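Local atomic coordinates of methylenetetrahydrofolate--tRNA-(uracil-5-)-methyltransferase TrmFO (Thermus thermophilus, PDB entry 3G5S), a protein that probably catalyses the folate- and FAD-dependent methylation of uridine 54 to 5-methyluridine in tRNAs. Residues V25-R36 with L113-V121. Numbering follows the deposited sequence.
Sequences VPVRLFEMRPKR and LLEVVREEV. With FAD (flavin-adenine dinucleotide), chain B.
Phe30 and Val117 stand side by side on neighbouring parallel strands of the Rossmann-type FAD-binding domain, where 27-30 pairs with 114-117, an edge strand of the five-stranded parallel sheet. Backbone hydrogen bonds alternate between the strands, from Val27 N to Leu113 O through to Glu31 N to Val117 O. On the Phe30 side, the ring is held from several directions. Val121 CG2 lies over one face, 3.8 Å from the Phe30 ring centroid in a CH-pi contact; Glu119 CG comes to the ring edge, 3.7 Å from Phe30 CD2. A chi1 of -66° sets Phe30 CG beside the backbone N and puts the ring under the Val121 side chain, which crosses it at about a right angle. Further along this side, Arg28 and Glu115 point the same way with their planar groups 75° apart; Arg28 NE to Glu115 OE2 is a long salt bridge, a water bridges Arg28 NE (weakly) and Glu115 OE1, and Arg28 NH1 turns to Asn5. The opposite side is apolar: Leu114 CD1 packs against Val27 CG1 at 3.5 Å and also meets Leu29 CB.

Beyond the strand ends the two segments frame the adenosine of FAD. Glu31, bent at chi2, accepts the ribose hydroxyls, O2B on OE1 and O3B on OE2; Ala9 N also donates to Glu31 OE2. OE1 takes Arg33 N on its anti lone pair, while Arg33 NE and NH2 both donate to O3B and NH1 is held by Thr43 O and Arg45 O. Met32 SE lies 3.7 Å from FAD C5A. Val121 reads the adenine edge with its backbone, N to N1A and O from N6A. Arg118 NH1 reaches Arg33 O at 2.8 Å; that oxygen lies near the Arg118 guanidinium plane, but NH1 comes from above the carbonyl plane, 43° out of it.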
ATOM      1  N   VAL A  25       7.350  12.931  23.599  1.00 12.71           N
ATOM      2  CA  VAL A  25       7.898  13.912  22.665  1.00 11.81           C
ATOM      3  C   VAL A  25       6.772  14.826  22.180  1.00 11.64           C
ATOM      4  O   VAL A  25       5.800  14.356  21.604  1.00 12.59           O
ATOM      5  CB  VAL A  25       8.574  13.210  21.472  1.00 11.83           C
ATOM      6  CG1 VAL A  25       9.128  14.227  20.491  1.00 12.57           C
ATOM      7  CG2 VAL A  25       9.671  12.272  21.954  1.00 13.15           C
ATOM      8  N   PRO A  26       6.890  16.144  22.419  1.00 11.96           N
ATOM      9  CA  PRO A  26       5.806  17.045  22.014  1.00 12.52           C
ATOM     10  C   PRO A  26       5.641  17.114  20.503  1.00 11.15           C
ATOM     11  O   PRO A  26       6.601  16.920  19.741  1.00 12.01           O
ATOM     12  CB  PRO A  26       6.260  18.406  22.556  1.00 13.30           C
ATOM     13  CG  PRO A  26       7.223  18.072  23.642  1.00 13.55           C
ATOM     14  CD  PRO A  26       7.938  16.852  23.166  1.00 12.85           C
ATOM     15  N   VAL A  27       4.417  17.414  20.082  1.00 11.70           N
ATOM     16  CA  VAL A  27       4.034  17.356  18.683  1.00 11.69           C
ATOM     17  C   VAL A  27       3.357  18.654  18.275  1.00 11.24           C
ATOM     18  O   VAL A  27       2.614  19.256  19.057  1.00 11.79           O
ATOM     19  CB  VAL A  27       3.070  16.166  18.430  1.00 11.91           C
ATOM     20  CG1 VAL A  27       2.517  16.193  17.013  1.00 12.17           C
ATOM     21  CG2 VAL A  27       3.777  14.844  18.716  1.00 12.30           C
ATOM     22  N   ARG A  28       3.657  19.079  17.053  1.00 11.54           N
ATOM     23  CA  ARG A  28       2.935  20.132  16.373  1.00 12.28           C
ATOM     24  C   ARG A  28       2.233  19.458  15.203  1.00 10.86           C
ATOM     25  O   ARG A  28       2.878  19.059  14.229  1.00 11.67           O
ATOM     26  CB  ARG A  28       3.917  21.190  15.871  1.00 12.94           C
ATOM     27  CG  ARG A  28       3.262  22.399  15.256  1.00 14.71           C
ATOM     28  CD  ARG A  28       4.295  23.454  14.851  1.00 16.18           C
ATOM     29  NE  ARG A  28       5.033  23.988  15.995  1.00 17.16           N
ATOM     30  CZ  ARG A  28       6.304  23.707  16.277  1.00 17.69           C
ATOM     31  NH1 ARG A  28       7.001  22.883  15.506  1.00 18.32           N
ATOM     32  NH2 ARG A  28       6.878  24.249  17.342  1.00 19.91           N
ATOM     33  N   LEU A  29       0.919  19.299  15.333  1.00 11.38           N
ATOM     34  CA  LEU A  29       0.120  18.565  14.361  1.00 11.70           C
ATOM     35  C   LEU A  29      -0.610  19.552  13.472  1.00 11.72           C
ATOM     36  O   LEU A  29      -1.461  20.308  13.946  1.00 12.77           O
ATOM     37  CB  LEU A  29      -0.880  17.670  15.093  1.00 12.12           C
ATOM     38  CG  LEU A  29      -1.844  16.844  14.242  1.00 12.61           C
ATOM     39  CD1 LEU A  29      -1.084  15.876  13.356  1.00 12.34           C
ATOM     40  CD2 LEU A  29      -2.816  16.104  15.141  1.00 13.65           C
ATOM     41  N   PHE A  30      -0.258  19.553  12.190  1.00 11.75           N
ATOM     42  CA  PHE A  30      -0.862  20.459  11.218  1.00 11.83           C
ATOM     43  C   PHE A  30      -2.002  19.760  10.493  1.00 11.99           C
ATOM     44  O   PHE A  30      -1.854  18.627  10.028  1.00 12.41           O
ATOM     45  CB  PHE A  30       0.162  20.895  10.161  1.00 12.06           C
ATOM     46  CG  PHE A  30       1.289  21.744  10.683  1.00 12.97           C
ATOM     47  CD1 PHE A  30       2.441  21.160  11.184  1.00 13.73           C
ATOM     48  CD2 PHE A  30       1.215  23.125  10.626  1.00 14.29           C
ATOM     49  CE1 PHE A  30       3.484  21.941  11.639  1.00 14.72           C
ATOM     50  CE2 PHE A  30       2.253  23.904  11.081  1.00 15.19           C
ATOM     51  CZ  PHE A  30       3.390  23.319  11.584  1.00 15.83           C
ATOM     52  N   GLU A  31      -3.130  20.449  10.379  1.00 12.46           N
ATOM     53  CA  GLU A  31      -4.255  19.943   9.615  1.00 12.90           C
ATOM     54  C   GLU A  31      -4.968  21.110   8.962  1.00 13.34           C
ATOM     55  O   GLU A  31      -5.379  22.054   9.636  1.00 14.41           O
ATOM     56  CB  GLU A  31      -5.217  19.160  10.511  1.00 13.63           C
ATOM     57  CG  GLU A  31      -6.470  18.681   9.795  1.00 13.63           C
ATOM     58  CD  GLU A  31      -6.160  17.938   8.514  1.00 12.80           C
ATOM     59  OE1 GLU A  31      -6.620  18.396   7.442  1.00 13.29           O
ATOM     60  OE2 GLU A  31      -5.452  16.903   8.575  1.00 12.68           O
HETATM   61  N   MSE A  32      -5.117  21.051   7.646  1.00 13.37           N
HETATM   62  CA  MSE A  32      -5.747  22.158   6.936  1.00 14.01           C
HETATM   63  C   MSE A  32      -7.276  22.151   7.021  1.00 14.42           C
HETATM   64  O   MSE A  32      -7.914  23.192   6.854  1.00 14.61           O
HETATM   65  CB  MSE A  32      -5.289  22.181   5.486  1.00 14.75           C
HETATM   66  CG  MSE A  32      -5.779  21.028   4.653  1.00 15.24           C
HETATM   67 SE   MSE A  32      -5.005  21.095   2.885  1.00 16.99          SE
HETATM   68  CE  MSE A  32      -6.019  19.631   2.087  1.00 18.41           C
ATOM     69  N   ARG A  33      -7.865  20.988   7.272  1.00 13.65           N
ATOM     70  CA  ARG A  33      -9.304  20.913   7.459  1.00 13.99           C
ATOM     71  C   ARG A  33      -9.676  21.575   8.778  1.00 14.52           C
ATOM     72  O   ARG A  33      -8.898  21.535   9.727  1.00 15.31           O
ATOM     73  CB  ARG A  33      -9.767  19.459   7.451  1.00 13.39           C
ATOM     74  CG  ARG A  33      -9.561  18.757   6.125  1.00 14.57           C
ATOM     75  CD  ARG A  33     -10.062  17.322   6.168  1.00 14.45           C
ATOM     76  NE  ARG A  33      -9.229  16.419   6.960  1.00 13.66           N
ATOM     77  CZ  ARG A  33      -9.576  15.901   8.138  1.00 13.49           C
ATOM     78  NH1 ARG A  33     -10.737  16.210   8.697  1.00 14.31           N
ATOM     79  NH2 ARG A  33      -8.754  15.064   8.763  1.00 14.30           N
ATOM     80  N   PRO A  34     -10.886  22.153   8.862  1.00 15.74           N
ATOM     81  CA  PRO A  34     -11.945  22.154   7.847  1.00 16.69           C
ATOM     82  C   PRO A  34     -11.911  23.336   6.875  1.00 16.30           C
ATOM     83  O   PRO A  34     -12.660  23.310   5.899  1.00 17.72           O
ATOM     84  CB  PRO A  34     -13.215  22.246   8.690  1.00 17.57           C
ATOM     85  CG  PRO A  34     -12.803  23.043   9.881  1.00 17.79           C
ATOM     86  CD  PRO A  34     -11.350  22.724  10.139  1.00 17.11           C
ATOM     87  N   LYS A  35     -11.089  24.353   7.125  1.00 16.28           N
ATOM     88  CA  LYS A  35     -11.140  25.545   6.277  1.00 16.95           C
ATOM     89  C   LYS A  35     -10.623  25.279   4.861  1.00 17.04           C
ATOM     90  O   LYS A  35     -10.994  25.978   3.919  1.00 18.36           O
ATOM     91  CB  LYS A  35     -10.428  26.747   6.915  1.00 18.31           C
ATOM     92  CG  LYS A  35     -11.096  27.282   8.178  1.00 20.34           C
ATOM     93  CD  LYS A  35     -12.556  27.651   7.954  1.00 22.49           C
ATOM     94  CE  LYS A  35     -12.723  28.783   6.952  1.00 24.45           C
ATOM     95  NZ  LYS A  35     -14.136  29.265   6.898  1.00 25.44           N
ATOM     96  N   ARG A  36      -9.771  24.271   4.716  1.00 16.64           N
ATOM     97  CA  ARG A  36      -9.412  23.778   3.395  1.00 17.20           C
ATOM     98  C   ARG A  36      -9.680  22.278   3.382  1.00 17.59           C
ATOM     99  O   ARG A  36      -9.017  21.519   4.082  1.00 17.67           O
ATOM    100  CB  ARG A  36      -7.946  24.082   3.063  1.00 18.61           C
ATOM    101  CG  ARG A  36      -7.618  23.966   1.578  1.00 20.72           C
ATOM    102  CD  ARG A  36      -6.208  24.458   1.246  1.00 22.28           C
ATOM    103  NE  ARG A  36      -6.011  25.879   1.527  1.00 22.77           N
ATOM    104  CZ  ARG A  36      -6.359  26.866   0.707  1.00 24.14           C
ATOM    105  NH1 ARG A  36      -6.943  26.594  -0.454  1.00 25.95           N
ATOM    106  NH2 ARG A  36      -6.132  28.127   1.055  1.00 24.21           N
ATOM    107  N   LEU A 113       0.880  17.452  25.539  1.00 15.61           N
ATOM    108  CA  LEU A 113       2.045  17.704  24.699  1.00 14.21           C
ATOM    109  C   LEU A 113       1.719  17.917  23.220  1.00 12.86           C
ATOM    110  O   LEU A 113       2.629  18.047  22.401  1.00 13.19           O
ATOM    111  CB  LEU A 113       3.080  16.589  24.865  1.00 15.38           C
ATOM    112  CG  LEU A 113       3.637  16.358  26.274  1.00 16.49           C
ATOM    113  CD1 LEU A 113       4.686  15.254  26.259  1.00 17.87           C
ATOM    114  CD2 LEU A 113       4.215  17.630  26.884  1.00 17.51           C
ATOM    115  N   LEU A 114       0.433  17.977  22.885  1.00 13.83           N
ATOM    116  CA  LEU A 114       0.014  18.179  21.500  1.00 14.45           C
ATOM    117  C   LEU A 114      -0.486  19.593  21.233  1.00 14.77           C
ATOM    118  O   LEU A 114      -1.414  20.065  21.887  1.00 16.13           O
ATOM    119  CB  LEU A 114      -1.089  17.190  21.114  1.00 15.60           C
ATOM    120  CG  LEU A 114      -1.586  17.384  19.674  1.00 18.48           C
ATOM    121  CD1 LEU A 114      -0.508  16.978  18.694  1.00 18.35           C
ATOM    122  CD2 LEU A 114      -2.863  16.617  19.404  1.00 20.33           C
ATOM    123  N   GLU A 115       0.142  20.257  20.268  1.00 14.11           N
ATOM    124  CA  GLU A 115      -0.367  21.510  19.719  1.00 14.80           C
ATOM    125  C   GLU A 115      -0.932  21.237  18.334  1.00 13.50           C
ATOM    126  O   GLU A 115      -0.268  20.625  17.496  1.00 14.48           O
ATOM    127  CB  GLU A 115       0.736  22.563  19.614  1.00 16.06           C
ATOM    128  CG  GLU A 115       0.234  23.879  19.018  1.00 19.76           C
ATOM    129  CD  GLU A 115       1.344  24.850  18.631  1.00 24.63           C
ATOM    130  OE1 GLU A 115       1.018  25.987  18.230  1.00 26.99           O
ATOM    131  OE2 GLU A 115       2.534  24.484  18.712  1.00 27.40           O
ATOM    132  N   VAL A 116      -2.163  21.679  18.105  1.00 14.16           N
ATOM    133  CA  VAL A 116      -2.802  21.564  16.807  1.00 14.58           C
ATOM    134  C   VAL A 116      -2.717  22.902  16.088  1.00 14.61           C
ATOM    135  O   VAL A 116      -3.054  23.936  16.660  1.00 15.62           O
ATOM    136  CB  VAL A 116      -4.284  21.175  16.950  1.00 15.81           C
ATOM    137  CG1 VAL A 116      -4.951  21.093  15.589  1.00 17.01           C
ATOM    138  CG2 VAL A 116      -4.417  19.850  17.685  1.00 17.49           C
ATOM    139  N   VAL A 117      -2.260  22.872  14.840  1.00 14.26           N
ATOM    140  CA  VAL A 117      -2.203  24.061  14.007  1.00 14.20           C
ATOM    141  C   VAL A 117      -3.104  23.842  12.797  1.00 14.36           C
ATOM    142  O   VAL A 117      -2.851  22.948  11.977  1.00 14.23           O
ATOM    143  CB  VAL A 117      -0.763  24.350  13.547  1.00 15.97           C
ATOM    144  CG1 VAL A 117      -0.719  25.598  12.684  1.00 18.07           C
ATOM    145  CG2 VAL A 117       0.165  24.502  14.748  1.00 17.27           C
ATOM    146  N   ARG A 118      -4.166  24.638  12.702  1.00 14.80           N
ATOM    147  CA  ARG A 118      -5.098  24.507  11.597  1.00 15.18           C
ATOM    148  C   ARG A 118      -4.614  25.380  10.454  1.00 16.58           C
ATOM    149  O   ARG A 118      -4.978  26.554  10.347  1.00 20.53           O
ATOM    150  CB  ARG A 118      -6.511  24.906  12.022  1.00 16.94           C
ATOM    151  CG  ARG A 118      -7.101  24.040  13.127  1.00 18.22           C
ATOM    152  CD  ARG A 118      -7.633  22.707  12.598  1.00 19.36           C
ATOM    153  NE  ARG A 118      -8.179  21.884  13.679  1.00 19.32           N
ATOM    154  CZ  ARG A 118      -8.876  20.763  13.506  1.00 19.83           C
ATOM    155  NH1 ARG A 118      -9.121  20.307  12.285  1.00 18.62           N
ATOM    156  NH2 ARG A 118      -9.330  20.095  14.558  1.00 21.74           N
ATOM    157  N   GLU A 119      -3.770  24.805   9.613  1.00 15.23           N
ATOM    158  CA  GLU A 119      -3.236  25.520   8.471  1.00 16.19           C
ATOM    159  C   GLU A 119      -2.744  24.528   7.432  1.00 15.48           C
ATOM    160  O   GLU A 119      -2.461  23.366   7.745  1.00 16.38           O
ATOM    161  CB  GLU A 119      -2.097  26.443   8.900  1.00 20.80           C
ATOM    162  CG  GLU A 119      -0.744  25.771   9.034  1.00 25.26           C
ATOM    163  CD  GLU A 119       0.391  26.772   9.174  1.00 27.50           C
ATOM    164  OE1 GLU A 119       1.466  26.544   8.576  1.00 29.59           O
ATOM    165  OE2 GLU A 119       0.206  27.786   9.878  1.00 27.21           O
ATOM    166  N   GLU A 120      -2.672  24.988   6.191  1.00 15.91           N
ATOM    167  CA  GLU A 120      -2.057  24.213   5.133  1.00 15.93           C
ATOM    168  C   GLU A 120      -0.553  24.423   5.165  1.00 15.45           C
ATOM    169  O   GLU A 120      -0.082  25.557   5.135  1.00 17.67           O
ATOM    170  CB  GLU A 120      -2.578  24.638   3.761  1.00 16.98           C
ATOM    171  CG  GLU A 120      -1.936  23.832   2.651  1.00 17.12           C
ATOM    172  CD  GLU A 120      -2.029  24.470   1.282  1.00 17.93           C
ATOM    173  OE1 GLU A 120      -2.476  25.636   1.168  1.00 21.30           O
ATOM    174  OE2 GLU A 120      -1.630  23.791   0.314  1.00 16.64           O
ATOM    175  N   VAL A 121       0.198  23.333   5.220  1.00 13.71           N
ATOM    176  CA  VAL A 121       1.649  23.395   5.136  1.00 13.66           C
ATOM    177  C   VAL A 121       2.031  23.403   3.666  1.00 13.78           C
ATOM    178  O   VAL A 121       1.658  22.508   2.912  1.00 14.79           O
ATOM    179  CB  VAL A 121       2.281  22.197   5.874  1.00 13.52           C
ATOM    180  CG1 VAL A 121       3.777  22.138   5.628  1.00 13.98           C
ATOM    181  CG2 VAL A 121       1.966  22.285   7.358  1.00 14.72           C
TER
HETATM  182  PA  FAD B 444      -5.567  10.929   4.960  1.00 10.67           P
HETATM  183  O1A FAD B 444      -6.242  11.446   3.723  1.00 11.62           O
HETATM  184  O2A FAD B 444      -6.368  10.096   5.912  1.00 11.15           O
HETATM  185  O5B FAD B 444      -4.931  12.127   5.803  1.00 10.59           O
HETATM  186  C5B FAD B 444      -4.184  13.155   5.182  1.00 11.11           C
HETATM  187  C4B FAD B 444      -4.481  14.441   5.929  1.00 11.06           C
HETATM  188  O4B FAD B 444      -3.596  15.454   5.483  1.00 11.27           O
HETATM  189  C3B FAD B 444      -5.894  14.947   5.650  1.00 11.74           C
HETATM  190  O3B FAD B 444      -6.582  15.207   6.859  1.00 12.32           O
HETATM  191  C2B FAD B 444      -5.682  16.221   4.832  1.00 12.17           C
HETATM  192  O2B FAD B 444      -6.656  17.224   5.036  1.00 13.18           O
HETATM  193  C1B FAD B 444      -4.320  16.676   5.320  1.00 11.61           C
HETATM  194  N9A FAD B 444      -3.504  17.499   4.414  1.00 12.28           N
HETATM  195  C8A FAD B 444      -3.230  17.275   3.093  1.00 12.36           C
HETATM  196  N7A FAD B 444      -2.356  18.211   2.668  1.00 12.35           N
HETATM  197  C5A FAD B 444      -2.066  19.023   3.720  1.00 12.13           C
HETATM  198  C6A FAD B 444      -1.245  20.132   3.870  1.00 12.86           C
HETATM  199  N6A FAD B 444      -0.385  20.521   2.919  1.00 13.38           N
HETATM  200  N1A FAD B 444      -1.172  20.729   5.099  1.00 13.18           N
HETATM  201  C2A FAD B 444      -1.907  20.270   6.167  1.00 13.01           C
HETATM  202  N3A FAD B 444      -2.723  19.170   6.032  1.00 12.54           N
HETATM  203  C4A FAD B 444      -2.787  18.581   4.820  1.00 11.85           C
HETATM  204  N1  FAD B 444      -8.772   3.052   2.210  1.00 15.04           N
HETATM  205  C2  FAD B 444      -9.326   1.889   2.681  1.00 16.21           C
HETATM  206  O2  FAD B 444      -8.668   1.123   3.383  1.00 16.23           O
HETATM  207  N3  FAD B 444     -10.635   1.582   2.362  1.00 18.11           N
HETATM  208  C4  FAD B 444     -11.420   2.415   1.582  1.00 18.79           C
HETATM  209  O4  FAD B 444     -12.591   2.114   1.320  1.00 21.94           O
HETATM  210  C4X FAD B 444     -10.846   3.595   1.112  1.00 17.33           C
HETATM  211  N5  FAD B 444     -11.570   4.463   0.326  1.00 19.08           N
HETATM  212  C5X FAD B 444     -10.988   5.630  -0.123  1.00 17.96           C
HETATM  213  C6  FAD B 444     -11.735   6.503  -0.908  1.00 18.31           C
HETATM  214  C7  FAD B 444     -11.172   7.679  -1.382  1.00 18.98           C
HETATM  215  C7M FAD B 444     -11.985   8.618  -2.231  1.00 20.72           C
HETATM  216  C8  FAD B 444      -9.855   7.986  -1.059  1.00 19.27           C
HETATM  217  C8M FAD B 444      -9.234   9.257  -1.563  1.00 21.41           C
HETATM  218  C9  FAD B 444      -9.105   7.116  -0.271  1.00 17.50           C
HETATM  219  C9A FAD B 444      -9.665   5.932   0.201  1.00 16.22           C
HETATM  220  N10 FAD B 444      -8.914   5.053   0.972  1.00 14.49           N
HETATM  221  C10 FAD B 444      -9.523   3.900   1.430  1.00 15.38           C
HETATM  222  C1' FAD B 444      -7.414   5.008   0.788  1.00 13.26           C
HETATM  223  C2' FAD B 444      -6.611   5.312   2.064  1.00 12.03           C
HETATM  224  O2' FAD B 444      -6.444   4.168   2.884  1.00 11.65           O
HETATM  225  C3' FAD B 444      -7.206   6.475   2.859  1.00 11.23           C
HETATM  226  O3' FAD B 444      -7.102   7.622   2.039  1.00 12.20           O
HETATM  227  C4' FAD B 444      -6.493   6.731   4.185  1.00 11.28           C
HETATM  228  O4' FAD B 444      -7.264   7.664   4.915  1.00 11.90           O
HETATM  229  C5' FAD B 444      -5.064   7.222   3.987  1.00 10.60           C
HETATM  230  O5' FAD B 444      -4.552   7.698   5.213  1.00 10.09           O
HETATM  231  P   FAD B 444      -3.508   8.911   5.207  1.00  9.68           P
HETATM  232  O1P FAD B 444      -2.332   8.595   4.340  1.00  9.56           O
HETATM  233  O2P FAD B 444      -3.241   9.254   6.635  1.00 10.20           O
HETATM  234  O3P FAD B 444      -4.287  10.101   4.460  1.00  9.96           O
HETATM  235  O   HOH W   1       3.067  26.656  16.328  1.00 41.42           O